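Local structure of ATP phosphoribosyltransferase regulatory subunit (Thermotoga maritima, 1USY) at residues Phe24-Asn38 with Leu47-His61. The protein is probably required for the first step of histidine biosynthesis and may allow feedback regulation of ATP phosphoribosyltransferase by histidine. Numbering follows the deposited sequence.
Sequences FFVPALEKAEEPAGN and LFSIREDFTKTVLNH
The F24 ring lies against helix 54-63: V58 CG2 sits over one face, 3.8 Å from the ring centroid, while T57 CG2 and F54 CE2 meet the edge. With CG anti to the backbone N (chi1 175°), the ring is directed at the helix and turns an edge toward the face of H61 in an offset edge-to-face pair, planes at 73°. V26 CG1 packs obliquely on H61, 3.5 Å from CE1. At the imidazole edge, H61 NE2 donates to E30 OE2 (2.6 Å), a His-carboxylate bond bent to 137° at the hydrogen; the donor stands above the carboxylate plane. The guanidinium of R51 carries A28 CA over one face and V26 O at its edge, and its NH1 is hydrogen-bonded to F78 O of strand 71-83. Within this class II synthetase-like domain, strands 29-32 and 47-50 pair antiparallel in a small three-stranded sheet completed by 40-42. E30 and S49 form a hydrogen-bonded pair, each backbone N donating to the other's O (E30 N to S49 O and S49 N to E30 O, both 3.0 Å). The F48 ring turns its edge to K31 N and the E30 carbonyl carbon; L29 CD2 packs on F48 CB (3.5 Å), and L29 also meets I50 of the second subunit. Farther along, N38 ND2 donates to E52 OE2 (3.2 Å) from above the carboxylate plane, while a water joins N38 N to E52 OE1.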
loop_
_atom_site.group_PDB
_atom_site.type_symbol
_atom_site.label_atom_id
_atom_site.label_comp_id
_atom_site.label_asym_id
_atom_site.label_seq_id
_atom_site.Cartn_x
_atom_site.Cartn_y
_atom_site.Cartn_z
ATOM N N PHE B 24 -21.234 -16.139 -16.097
ATOM C CA PHE B 24 -20.416 -16.129 -14.889
ATOM C C PHE B 24 -19.785 -14.751 -14.798
ATOM O O PHE B 24 -18.835 -14.482 -15.506
ATOM C CB PHE B 24 -19.352 -17.227 -14.974
ATOM C CG PHE B 24 -18.395 -17.226 -13.834
ATOM C CD1 PHE B 24 -18.692 -17.907 -12.671
ATOM C CD2 PHE B 24 -17.188 -16.541 -13.913
ATOM C CE1 PHE B 24 -17.791 -17.903 -11.583
ATOM C CE2 PHE B 24 -16.292 -16.520 -12.852
ATOM C CZ PHE B 24 -16.588 -17.209 -11.687
ATOM N N PHE B 25 -20.349 -13.877 -13.960
ATOM C CA PHE B 25 -19.847 -12.507 -13.768
ATOM C C PHE B 25 -19.479 -12.260 -12.331
ATOM O O PHE B 25 -20.329 -12.379 -11.454
ATOM C CB PHE B 25 -20.891 -11.477 -14.174
ATOM C CG PHE B 25 -21.037 -11.314 -15.651
ATOM C CD1 PHE B 25 -21.707 -12.268 -16.403
ATOM C CD2 PHE B 25 -20.495 -10.210 -16.293
ATOM C CE1 PHE B 25 -21.849 -12.131 -17.798
ATOM C CE2 PHE B 25 -20.623 -10.061 -17.668
ATOM C CZ PHE B 25 -21.333 -11.050 -18.430
ATOM N N VAL B 26 -18.214 -11.899 -12.107
ATOM C CA VAL B 26 -17.668 -11.637 -10.782
ATOM C C VAL B 26 -16.788 -10.387 -10.730
ATOM O O VAL B 26 -16.270 -9.942 -11.738
ATOM C CB VAL B 26 -16.825 -12.829 -10.236
ATOM C CG1 VAL B 26 -17.655 -14.053 -10.118
ATOM C CG2 VAL B 26 -15.604 -13.093 -11.111
ATOM N N PRO B 27 -16.650 -9.802 -9.537
ATOM C CA PRO B 27 -15.744 -8.678 -9.321
ATOM C C PRO B 27 -14.340 -8.944 -9.747
ATOM O O PRO B 27 -13.844 -10.021 -9.492
ATOM C CB PRO B 27 -15.764 -8.523 -7.800
ATOM C CG PRO B 27 -17.115 -8.942 -7.424
ATOM C CD PRO B 27 -17.428 -10.117 -8.329
ATOM N N ALA B 28 -13.702 -7.951 -10.366
ATOM C CA ALA B 28 -12.285 -7.996 -10.709
ATOM C C ALA B 28 -11.358 -8.231 -9.485
ATOM O O ALA B 28 -10.381 -8.976 -9.566
ATOM C CB ALA B 28 -11.907 -6.700 -11.421
ATOM N N LEU B 29 -11.658 -7.576 -8.378
ATOM C CA LEU B 29 -10.876 -7.722 -7.162
ATOM C C LEU B 29 -11.473 -8.827 -6.292
ATOM O O LEU B 29 -12.684 -8.960 -6.217
ATOM C CB LEU B 29 -10.843 -6.396 -6.388
ATOM C CG LEU B 29 -9.713 -5.462 -6.810
ATOM C CD1 LEU B 29 -9.673 -4.226 -5.942
ATOM C CD2 LEU B 29 -8.369 -6.163 -6.761
ATOM N N GLU B 30 -10.615 -9.618 -5.657
ATOM C CA GLU B 30 -11.035 -10.663 -4.728
ATOM C C GLU B 30 -10.077 -10.703 -3.526
ATOM O O GLU B 30 -8.866 -10.842 -3.693
ATOM C CB GLU B 30 -11.079 -12.017 -5.439
ATOM C CG GLU B 30 -12.426 -12.311 -6.096
ATOM C CD GLU B 30 -12.416 -13.529 -7.006
ATOM O OE1 GLU B 30 -11.497 -14.370 -6.888
ATOM O OE2 GLU B 30 -13.333 -13.642 -7.847
ATOM N N LYS B 31 -10.628 -10.527 -2.328
ATOM C CA LYS B 31 -9.893 -10.573 -1.054
ATOM C C LYS B 31 -9.007 -11.807 -0.944
ATOM O O LYS B 31 -9.509 -12.926 -1.035
ATOM C CB LYS B 31 -10.897 -10.593 0.099
ATOM C CG LYS B 31 -10.378 -10.001 1.387
ATOM C CD LYS B 31 -11.499 -9.734 2.348
ATOM C CE LYS B 31 -10.978 -9.643 3.748
ATOM N NZ LYS B 31 -9.511 -9.912 3.796
ATOM N N ALA B 32 -7.699 -11.604 -0.769
ATOM C CA ALA B 32 -6.742 -12.708 -0.528
ATOM C C ALA B 32 -6.266 -12.761 0.937
ATOM O O ALA B 32 -6.319 -11.761 1.664
ATOM C CB ALA B 32 -5.540 -12.621 -1.478
ATOM N N GLU B 33 -5.788 -13.929 1.356
ATOM C CA GLU B 33 -5.381 -14.133 2.752
ATOM C C GLU B 33 -3.864 -14.068 2.931
ATOM O O GLU B 33 -3.363 -13.813 4.032
ATOM C CB GLU B 33 -5.924 -15.471 3.280
ATOM N N GLU B 34 -3.152 -14.313 1.835
ATOM C CA GLU B 34 -1.696 -14.367 1.844
ATOM C C GLU B 34 -1.096 -13.557 0.701
ATOM O O GLU B 34 -1.607 -13.588 -0.415
ATOM C CB GLU B 34 -1.211 -15.820 1.797
ATOM C CG GLU B 34 -0.711 -16.333 3.149
ATOM C CD GLU B 34 0.158 -17.574 3.020
ATOM O OE1 GLU B 34 1.398 -17.441 2.932
ATOM O OE2 GLU B 34 -0.401 -18.691 3.002
ATOM N N PRO B 35 -0.013 -12.831 0.983
ATOM C CA PRO B 35 0.647 -11.997 -0.031
ATOM C C PRO B 35 1.316 -12.819 -1.139
ATOM O O PRO B 35 2.531 -12.780 -1.289
ATOM C CB PRO B 35 1.705 -11.230 0.781
ATOM C CG PRO B 35 1.340 -11.416 2.223
ATOM C CD PRO B 35 0.667 -12.741 2.293
ATOM N N ALA B 36 0.526 -13.567 -1.897
ATOM C CA ALA B 36 1.049 -14.284 -3.051
ATOM C C ALA B 36 1.078 -13.372 -4.288
ATOM O O ALA B 36 0.170 -12.555 -4.493
ATOM C CB ALA B 36 0.227 -15.559 -3.322
ATOM N N GLY B 37 2.141 -13.517 -5.082
ATOM C CA GLY B 37 2.333 -12.822 -6.348
ATOM C C GLY B 37 1.915 -11.367 -6.424
ATOM O O GLY B 37 2.279 -10.538 -5.585
ATOM N N ASN B 38 1.153 -11.061 -7.467
ATOM C CA ASN B 38 0.609 -9.743 -7.661
ATOM C C ASN B 38 -0.525 -9.545 -6.682
ATOM O O ASN B 38 -1.590 -10.176 -6.788
ATOM C CB ASN B 38 0.119 -9.593 -9.087
ATOM C CG ASN B 38 1.248 -9.523 -10.064
ATOM O OD1 ASN B 38 2.253 -8.868 -9.803
ATOM N ND2 ASN B 38 1.097 -10.192 -11.206
ATOM N N LEU B 47 -5.824 -7.323 1.525
ATOM C CA LEU B 47 -4.996 -7.669 0.372
ATOM C C LEU B 47 -5.911 -8.179 -0.700
ATOM O O LEU B 47 -6.887 -8.843 -0.396
ATOM C CB LEU B 47 -4.048 -8.792 0.707
ATOM C CG LEU B 47 -2.729 -8.377 1.307
ATOM C CD1 LEU B 47 -2.104 -9.596 1.927
ATOM C CD2 LEU B 47 -1.844 -7.826 0.248
ATOM N N PHE B 48 -5.591 -7.908 -1.958
ATOM C CA PHE B 48 -6.443 -8.393 -3.035
ATOM C C PHE B 48 -5.635 -9.057 -4.141
ATOM O O PHE B 48 -4.501 -8.672 -4.392
ATOM C CB PHE B 48 -7.287 -7.242 -3.629
ATOM C CG PHE B 48 -8.351 -6.693 -2.693
ATOM C CD1 PHE B 48 -8.159 -5.501 -2.025
ATOM C CD2 PHE B 48 -9.556 -7.361 -2.513
ATOM C CE1 PHE B 48 -9.153 -4.978 -1.165
ATOM C CE2 PHE B 48 -10.538 -6.854 -1.662
ATOM C CZ PHE B 48 -10.338 -5.652 -0.999
ATOM N N SER B 49 -6.222 -10.062 -4.782
ATOM C CA SER B 49 -5.757 -10.496 -6.084
ATOM C C SER B 49 -6.693 -9.907 -7.088
ATOM O O SER B 49 -7.864 -9.653 -6.785
ATOM C CB SER B 49 -5.751 -12.017 -6.245
ATOM O OG SER B 49 -6.698 -12.615 -5.389
ATOM N N ILE B 50 -6.149 -9.673 -8.281
ATOM C CA ILE B 50 -6.898 -9.147 -9.410
ATOM C C ILE B 50 -6.935 -10.229 -10.467
ATOM O O ILE B 50 -5.972 -10.983 -10.619
ATOM C CB ILE B 50 -6.268 -7.856 -9.939
ATOM C CG1 ILE B 50 -7.285 -7.085 -10.776
ATOM C CG2 ILE B 50 -5.030 -8.164 -10.751
ATOM C CD1 ILE B 50 -6.898 -5.660 -11.109
ATOM N N ARG B 51 -8.063 -10.308 -11.176
ATOM C CA ARG B 51 -8.364 -11.424 -12.058
ATOM C C ARG B 51 -7.327 -11.485 -13.185
ATOM O O ARG B 51 -7.257 -10.594 -14.022
ATOM C CB ARG B 51 -9.794 -11.274 -12.580
ATOM C CG ARG B 51 -10.236 -12.275 -13.627
ATOM C CD ARG B 51 -11.456 -11.839 -14.449
ATOM N NE ARG B 51 -12.524 -11.322 -13.601
ATOM C CZ ARG B 51 -13.193 -10.198 -13.829
ATOM N NH1 ARG B 51 -12.945 -9.464 -14.896
ATOM N NH2 ARG B 51 -14.131 -9.798 -12.992
ATOM N N GLU B 52 -6.507 -12.534 -13.165
ATOM C CA GLU B 52 -5.390 -12.703 -14.090
ATOM C C GLU B 52 -5.636 -13.898 -14.972
ATOM O O GLU B 52 -5.020 -14.030 -16.015
ATOM C CB GLU B 52 -4.093 -12.922 -13.328
ATOM C CG GLU B 52 -3.526 -11.651 -12.739
ATOM C CD GLU B 52 -2.161 -11.836 -12.093
ATOM O OE1 GLU B 52 -2.085 -12.057 -10.857
ATOM O OE2 GLU B 52 -1.152 -11.731 -12.816
ATOM N N ASP B 53 -6.544 -14.773 -14.572
ATOM C CA ASP B 53 -6.790 -15.978 -15.356
ATOM C C ASP B 53 -8.194 -16.463 -15.086
ATOM O O ASP B 53 -8.489 -16.883 -13.957
ATOM C CB ASP B 53 -5.776 -17.077 -14.970
ATOM C CG ASP B 53 -5.938 -18.356 -15.789
ATOM O OD1 ASP B 53 -7.087 -18.701 -16.155
ATOM N N PHE B 54 -9.056 -16.431 -16.106
ATOM C CA PHE B 54 -10.461 -16.771 -15.888
ATOM C C PHE B 54 -10.676 -18.176 -15.393
ATOM O O PHE B 54 -11.548 -18.400 -14.552
ATOM C CB PHE B 54 -11.376 -16.452 -17.075
ATOM C CG PHE B 54 -12.303 -15.313 -16.796
ATOM C CD1 PHE B 54 -12.052 -14.061 -17.303
ATOM C CD2 PHE B 54 -13.384 -15.473 -15.939
ATOM C CE1 PHE B 54 -12.907 -12.989 -16.984
ATOM C CE2 PHE B 54 -14.243 -14.409 -15.630
ATOM C CZ PHE B 54 -13.994 -13.169 -16.139
ATOM N N THR B 55 -9.858 -19.120 -15.865
ATOM C CA THR B 55 -10.050 -20.505 -15.445
ATOM C C THR B 55 -9.637 -20.635 -13.997
ATOM O O THR B 55 -10.301 -21.314 -13.243
ATOM C CB THR B 55 -9.349 -21.528 -16.367
ATOM O OG1 THR B 55 -7.965 -21.542 -16.067
ATOM C CG2 THR B 55 -9.372 -21.046 -17.815
ATOM N N LYS B 56 -8.587 -19.924 -13.600
ATOM C CA LYS B 56 -8.146 -19.899 -12.211
ATOM C C LYS B 56 -9.273 -19.330 -11.343
ATOM O O LYS B 56 -9.619 -19.894 -10.319
ATOM C CB LYS B 56 -6.870 -19.063 -12.085
ATOM C CG LYS B 56 -6.005 -19.323 -10.840
ATOM C CD LYS B 56 -4.537 -18.880 -11.064
ATOM C CE LYS B 56 -3.506 -19.998 -10.794
ATOM N NZ LYS B 56 -2.324 -19.887 -11.714
ATOM N N THR B 57 -9.882 -18.243 -11.803
ATOM C CA THR B 57 -11.027 -17.639 -11.129
ATOM C C THR B 57 -12.265 -18.530 -11.069
ATOM O O THR B 57 -12.880 -18.655 -10.034
ATOM C CB THR B 57 -11.382 -16.316 -11.819
ATOM O OG1 THR B 57 -10.427 -15.325 -11.432
ATOM C CG2 THR B 57 -12.718 -15.787 -11.309
ATOM N N VAL B 58 -12.658 -19.115 -12.185
ATOM C CA VAL B 58 -13.867 -19.906 -12.195
ATOM C C VAL B 58 -13.618 -21.080 -11.266
ATOM O O VAL B 58 -14.506 -21.510 -10.539
ATOM C CB VAL B 58 -14.235 -20.330 -13.629
ATOM C CG1 VAL B 58 -15.294 -21.416 -13.644
ATOM C CG2 VAL B 58 -14.697 -19.100 -14.454
ATOM N N LEU B 59 -12.372 -21.540 -11.228
ATOM C CA LEU B 59 -12.006 -22.701 -10.421
ATOM C C LEU B 59 -12.005 -22.501 -8.917
ATOM O O LEU B 59 -12.339 -23.437 -8.201
ATOM C CB LEU B 59 -10.674 -23.288 -10.864
ATOM C CG LEU B 59 -10.889 -24.544 -11.705
ATOM C CD1 LEU B 59 -9.791 -24.669 -12.713
ATOM C CD2 LEU B 59 -10.916 -25.750 -10.786
ATOM N N ASN B 60 -11.620 -21.314 -8.442
ATOM C CA ASN B 60 -11.769 -20.985 -7.029
ATOM C C ASN B 60 -13.230 -20.953 -6.610
ATOM O O ASN B 60 -13.589 -21.530 -5.598
ATOM C CB ASN B 60 -11.106 -19.647 -6.676
ATOM C CG ASN B 60 -9.605 -19.766 -6.470
ATOM O OD1 ASN B 60 -9.099 -20.767 -5.925
ATOM N ND2 ASN B 60 -8.876 -18.741 -6.910
ATOM N N HIS B 61 -14.069 -20.295 -7.409
ATOM C CA HIS B 61 -15.497 -20.154 -7.109
ATOM C C HIS B 61 -16.312 -21.439 -7.111
ATOM O O HIS B 61 -17.375 -21.498 -6.519
ATOM C CB HIS B 61 -16.122 -19.152 -8.059
ATOM C CG HIS B 61 -15.691 -17.749 -7.789
ATOM N ND1 HIS B 61 -16.577 -16.697 -7.725
ATOM C CD2 HIS B 61 -14.466 -17.223 -7.550
ATOM C CE1 HIS B 61 -15.914 -15.583 -7.469
ATOM N NE2 HIS B 61 -14.632 -15.874 -7.366
HETATM O O HOH W 1 -3.557 -10.685 -8.529
HETATM O O HOH W 2 0.109 -12.966 -9.095
#